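Local structure of 4-hydroxy-3-methylbut-2-enyl diphosphate reductase, apicoplast (Plasmodium falciparum, 4N7B) at residues Y223-R228 and N424-K429; I338-H343 and T383-D388; C430-V435 and Q469-N474; K446-S451 and A458-T463; I478-A483 and K493-L498. The protein catalyses the last step of the apicoplast isoprenoid precursor pathway, reducing HMBPP to isopentenyl and dimethylallyl diphosphate with an iron-sulfur cluster. All coordinates share one frame; numbering follows the deposited sequence. Where two conformers were deposited one is given.

In the fold
Four of the five contacts build one alpha/beta unit around the parallel sheet 458-461, 432-436, 477-482, 221-226, 506-511. Contacts 1 and 4 dress one face of it with helices 414-427 and 442-452, their centres 12 Å apart; contacts 3 and 5 cover the opposite face, with centres 10 Å apart. Strand pairing ties them together: Tyr223 N lies 2.8 Å from Ile478 O, and Leu432 O 2.9 Å from Ala479 N. Contact 2 joins the loops that follow two strands of another sheet; it lies beside the iron-sulfur cluster and bonds a sulfate. Its centre is 16 Å from that of contact 4, which it meets through Tyr340 OH and Lys446 NZ, 3.2 Å apart.

Contact 1 (Y223-R228 and N424-K429); sequences YLINPR and NKICTK
The Tyr223 ring carries Ile426 over one face: CD1 of Ile426 sits 4.0 Å from the ring centroid and only 8° off the normal, a CH-pi contact. With CG1 anti to its own backbone N (chi1 -171°), Ile426 lays its longer branch on this ring, and CG1 of Ile426 comes within 4.0 Å of Tyr223 CG. The other branch serves a different partner, since Ile426 CG2 lies 3.4 Å from Ile225 CD1, closer than carbons usually pack. One isoleucine thus bridges two residues that leave the strand on the same side. A second flat group, the Arg228 guanidinium, has Leu224 CD1 over one face, 3.6 Å above its plane. At its edge NH1 of Arg228 donates to Ile225 O at 2.8 Å, nearly straight at the hydrogen but reaching the oxygen from above the carbonyl plane, while NH2 makes a salt bridge with Glu488. The first bond ties the loop back to its own strand, beyond the cis peptide before Pro227; the salt bridge joins it to the start of helix 488-499. Around the contact, strand 221-226 runs between strands 477-482 and 506-511 of the parallel sheet, and the last turn of helix 414-427 packs on it, with Ile426 also touching Phe510.

Contact 2 (I338-H343 and T383-D388); sequences IGYKNH and TTLSMD. With F3S (Fe3-s4 cluster), chain B; SO4 (sulfate ion), chain C.
Two active-site loops, which follow parallel strands 334-338 and 377-381, meet where Leu385 packs against Ile338 and Tyr340. The leucine divides its methyls: Leu385 CD1 lies 4.0 Å from Ile338 CG2, and Leu385 CD2 reaches Tyr340 CE2 at 3.8 Å, approaching that ring obliquely. Where the carbon packing ends, a water takes over, accepting from Ser386 N at 3.0 Å and making a weaker, longer bond to Tyr340 OH. The tyrosine hydroxyl also meets Lys446 NZ.

Both loops have functional ends. The His343 side chain extends with CG anti to the backbone N (chi1 -166°); ND1 caps helix 344-350 at Glu345 N, leaving NE2 on the far edge to donate to sulfate O3, 2.9 Å from His343 NE2 and almost straight at 170°. Ser442 N, Asn443 N and His260 ND1 also bond the sulfate. On the other loop, OG1 of Thr383 lies 3.4 Å from S4 of the 3Fe-4S cluster and is hydrogen-bonded to Glu345, the probable proton donor. Ser386 N-caps helix 387-400, its OG bonded by Asp389 N and more weakly by Asp388 N. This sulfate, probably from the crystallisation liquor and held by histidine and backbone N-H groups near the cluster, is consistent with the diphosphate pocket of the IspH family, in which His343 and Thr383 are substrate-binding residues by similarity.

Contact 3 (C430-V435 and Q469-N474); sequences CDLTIV and QQILKN
Leu432 packs on Ile471 and Leu472 in a purely apolar, side-chain contact that lets a 3-10 turn cover one face of the five-stranded parallel sheet in an alpha/beta domain. The turn, 469-472, lies in the connection between edge strand 458-461 and strand 477-482, and the cover it offers is small, 143 Å² counting both sides. Its backbone evidence is a pair of i to i+3 bonds, Leu472 N to Gln469 O at 3.3 Å and Lys473 N to Gln470 O at 3.2 Å. Ile471 leaves the turn toward strand 432-436, whereas Leu472 starts off to one side and bends its end back to Leu432. Beyond the turn Asn474 takes a left-handed backbone conformation (phi 73°) as the chain heads for strand 477-482. That return is fixed by Asp431, whose OD2 accepts from Asn476 N and Lys477 N, at the very start of strand 477-482, which pairs with 432-436. Leu472 continues the apolar layer onto Ile478, Phe503 and Tyr505, while Thr433, the next residue after Leu432, faces the other side of the sheet and bonds Ser451. In detail, the extended Leu432 side chain, CG anti to the backbone N at chi1 171°, sets a single methyl against the turn: Leu432 CD2 lies 4.2 Å from Ile471 CD1 and 4.3 Å from Leu472 CD2.

Contact 4 (K446-S451 and A458-T463); sequences KLVYSS and AVLLNT
Val448 spreads its two methyls over the strand, each to a different partner. At chi1 160° its CG1 stands anti to the backbone N and meets Ala458 CB at 3.9 Å, while CG2, anti to the carbonyl carbon, reaches Leu460 CB at 3.7 Å; the Val448 and Leu460 side chains cross at about a right angle. Ala458 CB fits against the helix backbone itself, 3.6 Å from Val448 O, the small methyl permitting the close CA spacing of 5.4 Å between Val448 and Ala458. A turn further on, Ser451 extends its hydroxyl anti to its backbone N (chi1 175°), passing Ala458 CB at 3.9 Å from OG; its polar partners are Val456 O and Thr433 OG1. On another side of the helix Ser450 OG donates to Lys446 O at 2.7 Å, and Ser450 N reaches the same oxygen from the opposite face of the carbonyl plane, so one acceptor is gripped twice. The axes of helical segment 446-451 and edge strand 458-461 run nearly antiparallel, at 167° and 7.6 Å, as expected inside a beta-alpha-beta crossover. Strand 432-436 completes that unit, pairing with 458-461 and placing Val435 against Leu447, Val448 and Leu460, while helix 414-427 flanks Ser450.

Contact 5 (I478-A483 and K493-L498); sequences IALTSA and KFVNLL
Leu480 meets two consecutive helix residues with one methyl: its CD2 lies 3.8 Å from Val495 CG2 and 4.0 Å from Phe494 CB. One helical turn along, the tips of two longer chains touch, Ile478 CD1 against Leu498 CD1 at 4.2 Å. Both Ile478-Leu498 and Leu480-Val495 cross at about right angles; the two segments bury 189 Å² in all.

The torsions behind this are simple. Leu480 carries CG anti to its backbone N (chi1 173°), which brings CD2 to the helix, whereas Phe494 has CG anti to the carbonyl carbon, which leads its ring away past Leu480; the aromatic end goes on to Val436 and Leu461.

In the next shell, backbone bonds hold both sides in place. Ile478 and Leu480 are two residues apart and so emerge on one face of the strand, while the helix bond from Leu498 N to Phe494 O, 2.9 Å, sets Phe494 and Leu498 one turn apart on the flank that faces the strand, with Val495 beside them. The segments run at 158°, nearly antiparallel, with axes 10.3 Å apart. Strand 477-482 occupies the middle of the five-stranded parallel sheet, bonded to 432-436 on one side and to 221-226 on the other, and helix 488-499 packs on this face, Leu498 also touching Leu222.

Contact 1 (Y223-R228 and N424-K429)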
# COMPACT_ATOMS: atom_id res chain seq x y z
N TYR A 223 17.72 14.87 6.37
CA TYR A 223 17.18 14.97 5.04
C TYR A 223 15.73 14.55 5.08
O TYR A 223 15.42 13.37 5.25
CB TYR A 223 17.94 14.07 4.08
CG TYR A 223 19.37 14.50 3.81
CD1 TYR A 223 19.64 15.51 2.91
CD2 TYR A 223 20.44 13.85 4.43
CE1 TYR A 223 20.93 15.89 2.63
CE2 TYR A 223 21.75 14.23 4.15
CZ TYR A 223 21.98 15.26 3.25
OH TYR A 223 23.25 15.66 2.97
N LEU A 224 14.85 15.53 4.98
CA LEU A 224 13.43 15.28 4.92
C LEU A 224 13.06 15.04 3.46
O LEU A 224 13.23 15.92 2.60
CB LEU A 224 12.64 16.46 5.48
CG LEU A 224 11.11 16.33 5.41
CD1 LEU A 224 10.63 15.14 6.24
CD2 LEU A 224 10.46 17.64 5.89
N ILE A 225 12.58 13.85 3.20
CA ILE A 225 12.45 13.37 1.83
C ILE A 225 11.05 13.58 1.28
O ILE A 225 10.05 13.40 1.98
CB ILE A 225 12.79 11.89 1.75
CG1 ILE A 225 14.25 11.68 2.14
CG2 ILE A 225 12.57 11.38 0.36
CD1 ILE A 225 14.64 10.25 2.42
N ASN A 226 11.01 13.91 -0.00
CA ASN A 226 9.78 14.04 -0.73
C ASN A 226 10.06 13.37 -2.07
O ASN A 226 11.13 13.56 -2.64
CB ASN A 226 9.46 15.55 -0.90
CG ASN A 226 8.05 15.80 -1.33
OD1 ASN A 226 7.10 15.41 -0.63
ND2 ASN A 226 7.88 16.49 -2.47
N PRO A 227 9.11 12.60 -2.59
CA PRO A 227 7.82 12.27 -2.00
C PRO A 227 7.87 11.26 -0.86
O PRO A 227 8.79 10.44 -0.76
CB PRO A 227 7.04 11.67 -3.18
CG PRO A 227 8.08 11.11 -4.04
CD PRO A 227 9.26 12.04 -3.94
N ARG A 228 6.84 11.34 -0.01
CA ARG A 228 6.68 10.48 1.14
C ARG A 228 5.23 10.53 1.52
O ARG A 228 4.47 11.34 0.99
CB ARG A 228 7.49 11.01 2.33
CG ARG A 228 7.02 12.42 2.80
CD ARG A 228 7.76 12.85 4.07
NE ARG A 228 7.25 14.10 4.61
CZ ARG A 228 7.62 15.31 4.18
NH1 ARG A 228 8.52 15.43 3.22
NH2 ARG A 228 7.10 16.41 4.71
N ASN A 424 16.18 5.72 -2.02
CA ASN A 424 17.37 5.05 -2.54
C ASN A 424 18.46 6.03 -2.96
O ASN A 424 19.64 5.74 -2.80
CB ASN A 424 17.02 4.16 -3.73
CG ASN A 424 16.25 2.93 -3.31
OD1 ASN A 424 16.25 2.56 -2.15
ND2 ASN A 424 15.60 2.28 -4.27
N LYS A 425 18.05 7.17 -3.52
CA LYS A 425 19.00 8.18 -4.02
C LYS A 425 19.77 8.86 -2.91
O LYS A 425 20.95 9.15 -3.06
CB LYS A 425 18.28 9.27 -4.80
CG LYS A 425 18.46 9.19 -6.29
CD LYS A 425 17.44 10.08 -6.99
CE LYS A 425 16.94 9.43 -8.26
NZ LYS A 425 15.92 10.30 -8.92
N ILE A 426 19.09 9.13 -1.80
CA ILE A 426 19.68 9.89 -0.71
C ILE A 426 20.23 9.02 0.43
O ILE A 426 21.19 9.43 1.07
CB ILE A 426 18.68 10.94 -0.12
CG1 ILE A 426 19.38 11.87 0.86
CG2 ILE A 426 17.56 10.25 0.60
CD1 ILE A 426 20.59 12.60 0.28
N CYS A 427 19.67 7.83 0.68
CA CYS A 427 20.04 7.09 1.90
C CYS A 427 21.56 6.84 2.00
O CYS A 427 22.10 6.78 3.10
CB CYS A 427 19.26 5.78 2.04
SG CYS A 427 19.71 4.56 0.82
N THR A 428 22.26 6.72 0.88
CA THR A 428 23.69 6.39 0.92
C THR A 428 24.61 7.54 1.30
O THR A 428 25.81 7.34 1.40
CB THR A 428 24.18 5.76 -0.41
OG1 THR A 428 23.91 6.66 -1.49
CG2 THR A 428 23.46 4.45 -0.65
N LYS A 429 24.06 8.73 1.52
CA LYS A 429 24.82 9.83 2.12
C LYS A 429 24.65 9.82 3.63
O LYS A 429 25.28 10.60 4.34
CB LYS A 429 24.29 11.18 1.60
CG LYS A 429 24.95 11.65 0.33
CD LYS A 429 24.02 11.49 -0.87
CE LYS A 429 24.79 10.98 -2.09
NZ LYS A 429 25.89 11.91 -2.49

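Contact 2 (I338-H343 and T383-D388)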
# COMPACT_ATOMS: atom_id res chain seq x y z
N ILE A 338 3.00 -12.43 -8.35
CA ILE A 338 4.14 -12.25 -7.44
C ILE A 338 3.73 -11.38 -6.25
O ILE A 338 3.37 -10.23 -6.42
CB ILE A 338 5.30 -11.56 -8.16
CG1 ILE A 338 5.61 -12.27 -9.48
CG2 ILE A 338 6.52 -11.53 -7.27
CD1 ILE A 338 6.75 -11.65 -10.26
N GLY A 339 3.76 -11.93 -5.06
CA GLY A 339 3.38 -11.15 -3.90
C GLY A 339 3.35 -12.08 -2.71
O GLY A 339 3.65 -13.26 -2.87
N TYR A 340 2.99 -11.57 -1.54
CA TYR A 340 3.01 -12.38 -0.32
C TYR A 340 1.65 -13.00 -0.04
O TYR A 340 0.64 -12.30 0.07
CB TYR A 340 3.47 -11.51 0.85
CG TYR A 340 4.88 -11.01 0.64
CD1 TYR A 340 5.96 -11.86 0.82
CD2 TYR A 340 5.13 -9.71 0.22
CE1 TYR A 340 7.26 -11.43 0.63
CE2 TYR A 340 6.43 -9.26 0.02
CZ TYR A 340 7.50 -10.13 0.23
OH TYR A 340 8.80 -9.70 0.05
N LYS A 341 1.64 -14.34 0.08
CA LYS A 341 0.41 -15.14 0.15
C LYS A 341 -0.64 -14.67 1.15
O LYS A 341 -1.85 -14.82 0.92
CB LYS A 341 0.77 -16.59 0.50
CG LYS A 341 1.45 -17.36 -0.61
CD LYS A 341 1.61 -18.86 -0.23
CE LYS A 341 2.57 -19.60 -1.19
NZ LYS A 341 2.18 -19.56 -2.65
N ASN A 342 -0.22 -14.12 2.27
CA ASN A 342 -1.17 -13.76 3.31
C ASN A 342 -1.46 -12.26 3.41
O ASN A 342 -2.02 -11.80 4.41
CB ASN A 342 -0.68 -14.31 4.65
CG ASN A 342 -0.82 -15.82 4.75
OD1 ASN A 342 -1.91 -16.37 4.56
ND2 ASN A 342 0.29 -16.50 5.02
N HIS A 343 -1.07 -11.50 2.39
CA HIS A 343 -1.42 -10.08 2.33
C HIS A 343 -2.81 -9.93 1.73
O HIS A 343 -3.09 -10.53 0.69
CB HIS A 343 -0.39 -9.31 1.49
CG HIS A 343 -0.48 -7.82 1.65
ND1 HIS A 343 -1.47 -7.07 1.05
CD2 HIS A 343 0.29 -6.95 2.34
CE1 HIS A 343 -1.30 -5.80 1.36
NE2 HIS A 343 -0.24 -5.70 2.15
N THR A 383 1.12 -4.47 -5.51
CA THR A 383 1.42 -3.08 -5.88
C THR A 383 2.54 -2.45 -5.07
O THR A 383 3.12 -1.46 -5.49
CB THR A 383 0.20 -2.17 -5.68
OG1 THR A 383 -0.19 -2.16 -4.30
CG2 THR A 383 -0.96 -2.67 -6.51
N THR A 384 2.85 -3.04 -3.92
CA THR A 384 3.74 -2.44 -2.94
C THR A 384 5.06 -3.19 -2.71
O THR A 384 5.72 -2.99 -1.70
CB THR A 384 3.04 -2.38 -1.59
OG1 THR A 384 2.47 -3.67 -1.31
CG2 THR A 384 1.93 -1.33 -1.60
N LEU A 385 5.48 -4.02 -3.66
CA LEU A 385 6.71 -4.78 -3.50
C LEU A 385 7.96 -3.89 -3.47
O LEU A 385 7.94 -2.72 -3.87
CB LEU A 385 6.84 -5.79 -4.64
CG LEU A 385 5.75 -6.86 -4.67
CD1 LEU A 385 6.05 -7.85 -5.78
CD2 LEU A 385 5.65 -7.58 -3.32
N SER A 386 9.05 -4.44 -2.96
CA SER A 386 10.38 -3.92 -3.20
C SER A 386 10.65 -4.03 -4.69
O SER A 386 10.46 -5.10 -5.27
CB SER A 386 11.40 -4.78 -2.47
OG SER A 386 12.68 -4.60 -3.05
N MET A 387 11.08 -2.95 -5.31
CA MET A 387 11.41 -2.99 -6.73
C MET A 387 12.59 -3.91 -6.96
O MET A 387 12.70 -4.53 -8.01
CB MET A 387 11.74 -1.60 -7.25
CG MET A 387 10.55 -0.66 -7.23
SD MET A 387 10.87 0.85 -8.18
CE MET A 387 11.96 1.70 -7.11
N ASP A 388 13.48 -4.00 -5.98
CA ASP A 388 14.67 -4.84 -6.10
C ASP A 388 14.33 -6.32 -6.08
O ASP A 388 14.76 -7.05 -6.95
CB ASP A 388 15.65 -4.53 -4.99
CG ASP A 388 16.04 -3.06 -4.96
OD1 ASP A 388 16.75 -2.61 -5.89
OD2 ASP A 388 15.59 -2.35 -4.02
FE1 F3S B . -1.43 3.81 -2.55
FE3 F3S B . -2.93 2.62 -4.45
FE4 F3S B . -0.25 2.40 -4.41
S1 F3S B . -3.25 2.62 -2.27
S2 F3S B . 0.36 2.52 -2.28
S3 F3S B . -1.46 4.22 -4.74
S4 F3S B . -1.71 0.83 -4.93
S SO4 C . 0.27 -1.95 2.33
O1 SO4 C . -0.65 -2.36 1.28
O2 SO4 C . -0.31 -0.85 3.11
O3 SO4 C . 0.48 -3.11 3.19
O4 SO4 C . 1.58 -1.52 1.80
O HOH W 1 9.30 -7.27 -2.14

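Contact 3 (C430-V435 and Q469-N474)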
# COMPACT_ATOMS: atom_id res chain seq x y z
N CYS A 430 23.78 8.94 4.11
CA CYS A 430 23.33 8.95 5.51
C CYS A 430 23.86 7.77 6.34
O CYS A 430 24.31 6.77 5.79
CB CYS A 430 21.80 8.94 5.55
SG CYS A 430 21.02 10.40 4.74
N ASP A 431 23.77 7.91 7.66
CA ASP A 431 24.20 6.90 8.62
C ASP A 431 23.01 6.08 9.10
O ASP A 431 23.16 4.97 9.59
CB ASP A 431 24.84 7.59 9.82
CG ASP A 431 25.96 8.54 9.41
OD1 ASP A 431 26.89 8.11 8.71
OD2 ASP A 431 25.90 9.73 9.80
N LEU A 432 21.82 6.65 8.98
CA LEU A 432 20.61 6.00 9.44
C LEU A 432 19.39 6.46 8.65
O LEU A 432 19.24 7.65 8.35
CB LEU A 432 20.38 6.32 10.91
CG LEU A 432 19.03 5.86 11.44
CD1 LEU A 432 19.02 4.35 11.63
CD2 LEU A 432 18.69 6.57 12.74
N THR A 433 18.50 5.52 8.35
CA THR A 433 17.23 5.84 7.70
C THR A 433 16.09 5.59 8.70
O THR A 433 16.01 4.51 9.30
CB THR A 433 17.00 4.97 6.45
OG1 THR A 433 17.91 5.36 5.40
CG2 THR A 433 15.56 5.14 5.96
N ILE A 434 15.23 6.58 8.88
CA ILE A 434 14.03 6.42 9.68
C ILE A 434 12.82 6.46 8.79
O ILE A 434 12.60 7.44 8.06
CB ILE A 434 13.87 7.51 10.74
CG1 ILE A 434 14.96 7.39 11.79
CG2 ILE A 434 12.50 7.37 11.41
CD1 ILE A 434 14.96 8.53 12.76
N VAL A 435 12.06 5.38 8.80
CA VAL A 435 10.83 5.32 8.04
C VAL A 435 9.70 5.39 9.03
O VAL A 435 9.62 4.57 9.94
CB VAL A 435 10.69 4.03 7.25
CG1 VAL A 435 9.36 4.03 6.52
CG2 VAL A 435 11.85 3.88 6.29
N GLN A 469 15.93 6.80 21.50
CA GLN A 469 16.80 7.94 21.20
C GLN A 469 18.29 7.64 21.33
O GLN A 469 19.13 8.42 20.87
CB GLN A 469 16.40 9.14 22.08
CG GLN A 469 15.03 9.71 21.66
CD GLN A 469 14.51 10.82 22.57
OE1 GLN A 469 15.27 11.53 23.22
NE2 GLN A 469 13.19 10.95 22.63
N GLN A 470 18.61 6.50 21.92
CA GLN A 470 20.00 6.09 22.08
C GLN A 470 20.61 5.75 20.74
O GLN A 470 21.82 5.82 20.59
CB GLN A 470 20.11 4.86 22.99
CG GLN A 470 20.07 5.19 24.48
CD GLN A 470 21.11 6.24 24.88
OE1 GLN A 470 22.32 6.00 24.80
NE2 GLN A 470 20.63 7.40 25.33
N ILE A 471 19.79 5.38 19.76
CA ILE A 471 20.34 4.95 18.48
C ILE A 471 20.80 6.14 17.65
O ILE A 471 21.27 5.94 16.53
CB ILE A 471 19.35 4.14 17.64
CG1 ILE A 471 18.34 5.07 16.96
CG2 ILE A 471 18.65 3.09 18.50
CD1 ILE A 471 17.35 4.36 16.10
N LEU A 472 20.63 7.35 18.17
CA LEU A 472 21.04 8.56 17.45
C LEU A 472 22.46 8.97 17.87
O LEU A 472 23.05 9.88 17.30
CB LEU A 472 20.10 9.71 17.76
CG LEU A 472 18.63 9.54 17.39
CD1 LEU A 472 17.81 10.66 18.04
CD2 LEU A 472 18.48 9.55 15.89
N LYS A 473 22.99 8.29 18.88
CA LYS A 473 24.35 8.57 19.31
C LYS A 473 25.26 8.16 18.15
O LYS A 473 25.11 7.07 17.58
CB LYS A 473 24.70 7.80 20.59
CG LYS A 473 25.50 8.62 21.58
CD LYS A 473 26.71 7.87 22.14
CE LYS A 473 26.47 7.34 23.55
NZ LYS A 473 27.70 6.70 24.11
N ASN A 474 26.16 9.07 17.75
CA ASN A 474 27.08 8.79 16.64
C ASN A 474 26.43 8.81 15.24
O ASN A 474 27.10 8.50 14.25
CB ASN A 474 27.80 7.44 16.82
CG ASN A 474 28.42 7.28 18.21
OD1 ASN A 474 28.40 6.18 18.78
ND2 ASN A 474 28.97 8.38 18.76

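Contact 4 (K446-S451 and A458-T463)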
# COMPACT_ATOMS: atom_id res chain seq x y z
N LYS A 446 9.04 -2.21 3.06
CA LYS A 446 9.90 -2.28 1.88
C LYS A 446 10.78 -1.04 1.76
O LYS A 446 11.84 -1.08 1.13
CB LYS A 446 9.09 -2.53 0.60
CG LYS A 446 8.27 -3.82 0.64
CD LYS A 446 9.15 -5.03 0.90
CE LYS A 446 8.36 -6.21 1.47
NZ LYS A 446 9.28 -7.28 2.02
N LEU A 447 10.37 0.05 2.40
CA LEU A 447 11.22 1.24 2.39
C LEU A 447 12.42 0.96 3.28
O LEU A 447 13.56 1.22 2.91
CB LEU A 447 10.46 2.46 2.90
CG LEU A 447 9.52 3.09 1.87
CD1 LEU A 447 8.70 4.18 2.53
CD2 LEU A 447 10.29 3.65 0.72
N VAL A 448 12.16 0.45 4.47
CA VAL A 448 13.25 0.08 5.37
C VAL A 448 14.23 -0.85 4.66
O VAL A 448 15.45 -0.69 4.73
CB VAL A 448 12.70 -0.63 6.61
CG1 VAL A 448 13.81 -1.46 7.32
CG2 VAL A 448 12.09 0.36 7.54
N TYR A 449 13.67 -1.85 4.00
CA TYR A 449 14.49 -2.85 3.32
C TYR A 449 15.32 -2.23 2.20
O TYR A 449 16.48 -2.60 2.01
CB TYR A 449 13.56 -3.91 2.75
CG TYR A 449 14.20 -5.04 1.98
CD1 TYR A 449 14.79 -6.11 2.65
CD2 TYR A 449 14.16 -5.08 0.60
CE1 TYR A 449 15.33 -7.18 1.96
CE2 TYR A 449 14.70 -6.13 -0.10
CZ TYR A 449 15.29 -7.19 0.59
OH TYR A 449 15.83 -8.25 -0.10
N SER A 450 14.74 -1.29 1.47
CA SER A 450 15.45 -0.65 0.35
C SER A 450 16.72 0.01 0.84
O SER A 450 17.75 -0.04 0.18
CB SER A 450 14.55 0.41 -0.33
OG SER A 450 13.41 -0.18 -0.93
N SER A 451 16.65 0.67 2.00
CA SER A 451 17.83 1.29 2.60
C SER A 451 18.84 0.25 3.08
O SER A 451 20.05 0.43 2.93
CB SER A 451 17.40 2.17 3.77
OG SER A 451 18.51 2.71 4.48
N ALA A 458 18.38 0.95 9.01
CA ALA A 458 17.08 1.58 8.87
C ALA A 458 16.13 1.01 9.91
O ALA A 458 16.29 -0.12 10.35
CB ALA A 458 16.54 1.33 7.49
N VAL A 459 15.17 1.82 10.32
CA VAL A 459 14.20 1.41 11.32
C VAL A 459 12.86 1.95 10.91
O VAL A 459 12.76 3.04 10.37
CB VAL A 459 14.52 2.00 12.74
CG1 VAL A 459 15.75 1.38 13.31
CG2 VAL A 459 14.67 3.52 12.67
N LEU A 460 11.82 1.17 11.22
CA LEU A 460 10.46 1.54 10.95
C LEU A 460 9.84 1.91 12.28
O LEU A 460 9.84 1.10 13.19
CB LEU A 460 9.72 0.36 10.36
CG LEU A 460 8.24 0.64 10.13
CD1 LEU A 460 8.08 1.69 9.05
CD2 LEU A 460 7.55 -0.65 9.73
N LEU A 461 9.33 3.13 12.41
CA LEU A 461 8.76 3.60 13.66
C LEU A 461 7.39 4.21 13.42
O LEU A 461 7.21 5.03 12.51
CB LEU A 461 9.69 4.64 14.30
CG LEU A 461 11.09 4.15 14.67
CD1 LEU A 461 11.92 5.32 15.18
CD2 LEU A 461 11.02 3.04 15.71
N ASN A 462 6.43 3.83 14.25
CA ASN A 462 5.06 4.24 14.08
C ASN A 462 4.92 5.71 14.47
O ASN A 462 4.21 6.48 13.81
CB ASN A 462 4.14 3.35 14.92
CG ASN A 462 2.67 3.45 14.51
OD1 ASN A 462 2.33 3.39 13.33
ND2 ASN A 462 1.81 3.58 15.50
N THR A 463 5.63 6.09 15.53
CA THR A 463 5.51 7.41 16.13
C THR A 463 6.82 7.76 16.86
O THR A 463 7.59 6.85 17.19
CB THR A 463 4.33 7.44 17.12
OG1 THR A 463 4.14 8.77 17.60
CG2 THR A 463 4.60 6.57 18.31

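Contact 5 (I478-A483 and K493-L498)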
# COMPACT_ATOMS: atom_id res chain seq x y z
N ILE A 478 20.75 11.69 8.85
CA ILE A 478 19.55 10.88 8.84
C ILE A 478 18.70 11.14 7.59
O ILE A 478 18.42 12.29 7.22
CB ILE A 478 18.72 11.20 10.06
CG1 ILE A 478 19.50 10.83 11.31
CG2 ILE A 478 17.37 10.50 10.01
CD1 ILE A 478 18.88 11.37 12.57
N ALA A 479 18.29 10.06 6.96
CA ALA A 479 17.34 10.09 5.87
C ALA A 479 15.96 9.86 6.50
O ALA A 479 15.75 8.82 7.14
CB ALA A 479 17.68 8.98 4.89
N LEU A 480 15.04 10.81 6.36
CA LEU A 480 13.72 10.62 6.98
C LEU A 480 12.63 10.58 5.93
O LEU A 480 12.48 11.51 5.14
CB LEU A 480 13.44 11.73 7.99
CG LEU A 480 12.03 11.77 8.59
CD1 LEU A 480 11.77 10.57 9.50
CD2 LEU A 480 11.84 13.07 9.37
N THR A 481 11.88 9.47 5.89
CA THR A 481 10.74 9.37 4.99
C THR A 481 9.55 8.70 5.67
O THR A 481 9.59 8.43 6.86
CB THR A 481 11.10 8.62 3.70
OG1 THR A 481 10.00 8.72 2.80
CG2 THR A 481 11.37 7.19 3.97
N SER A 482 8.50 8.41 4.93
CA SER A 482 7.32 7.83 5.53
C SER A 482 6.55 7.06 4.49
O SER A 482 6.62 7.36 3.30
CB SER A 482 6.44 8.92 6.15
OG SER A 482 6.03 9.84 5.15
N ALA A 483 5.81 6.05 4.95
CA ALA A 483 5.08 5.16 4.08
C ALA A 483 3.84 5.81 3.51
O ALA A 483 3.43 6.89 3.94
CB ALA A 483 4.69 3.92 4.84
N LYS A 493 6.41 15.34 13.81
CA LYS A 493 6.89 15.18 15.18
C LYS A 493 8.36 14.72 15.17
O LYS A 493 9.16 15.13 16.01
CB LYS A 493 6.03 14.14 15.91
CG LYS A 493 4.56 14.51 16.02
CD LYS A 493 3.83 13.61 17.01
CE LYS A 493 2.36 13.97 17.09
NZ LYS A 493 1.63 13.22 18.18
N PHE A 494 8.72 13.87 14.22
CA PHE A 494 10.12 13.50 14.06
C PHE A 494 10.96 14.72 13.70
O PHE A 494 12.01 14.97 14.29
CB PHE A 494 10.29 12.40 13.02
CG PHE A 494 10.11 11.00 13.58
CD1 PHE A 494 11.15 10.35 14.22
CD2 PHE A 494 8.89 10.34 13.46
CE1 PHE A 494 10.98 9.06 14.73
CE2 PHE A 494 8.72 9.06 13.98
CZ PHE A 494 9.76 8.43 14.61
N VAL A 495 10.49 15.50 12.73
CA VAL A 495 11.25 16.67 12.31
C VAL A 495 11.43 17.58 13.52
O VAL A 495 12.51 18.08 13.78
CB VAL A 495 10.54 17.42 11.20
CG1 VAL A 495 11.19 18.78 10.97
CG2 VAL A 495 10.54 16.57 9.94
N ASN A 496 10.35 17.77 14.28
CA ASN A 496 10.41 18.66 15.43
C ASN A 496 11.40 18.17 16.50
O ASN A 496 12.21 18.94 17.01
CB ASN A 496 9.01 18.86 16.01
CG ASN A 496 9.04 19.54 17.36
OD1 ASN A 496 9.11 20.76 17.46
ND2 ASN A 496 9.01 18.74 18.42
N LEU A 497 11.34 16.89 16.83
CA LEU A 497 12.25 16.33 17.81
C LEU A 497 13.71 16.45 17.34
O LEU A 497 14.56 16.91 18.09
CB LEU A 497 11.91 14.87 18.03
CG LEU A 497 12.82 14.09 18.99
CD1 LEU A 497 12.57 14.52 20.41
CD2 LEU A 497 12.64 12.58 18.81
N LEU A 498 13.99 16.05 16.11
CA LEU A 498 15.38 15.93 15.64
C LEU A 498 16.09 17.24 15.30
O LEU A 498 17.31 17.31 15.42
CB LEU A 498 15.45 14.99 14.43
CG LEU A 498 15.09 13.52 14.76
CD1 LEU A 498 15.01 12.69 13.50
CD2 LEU A 498 16.09 12.90 15.72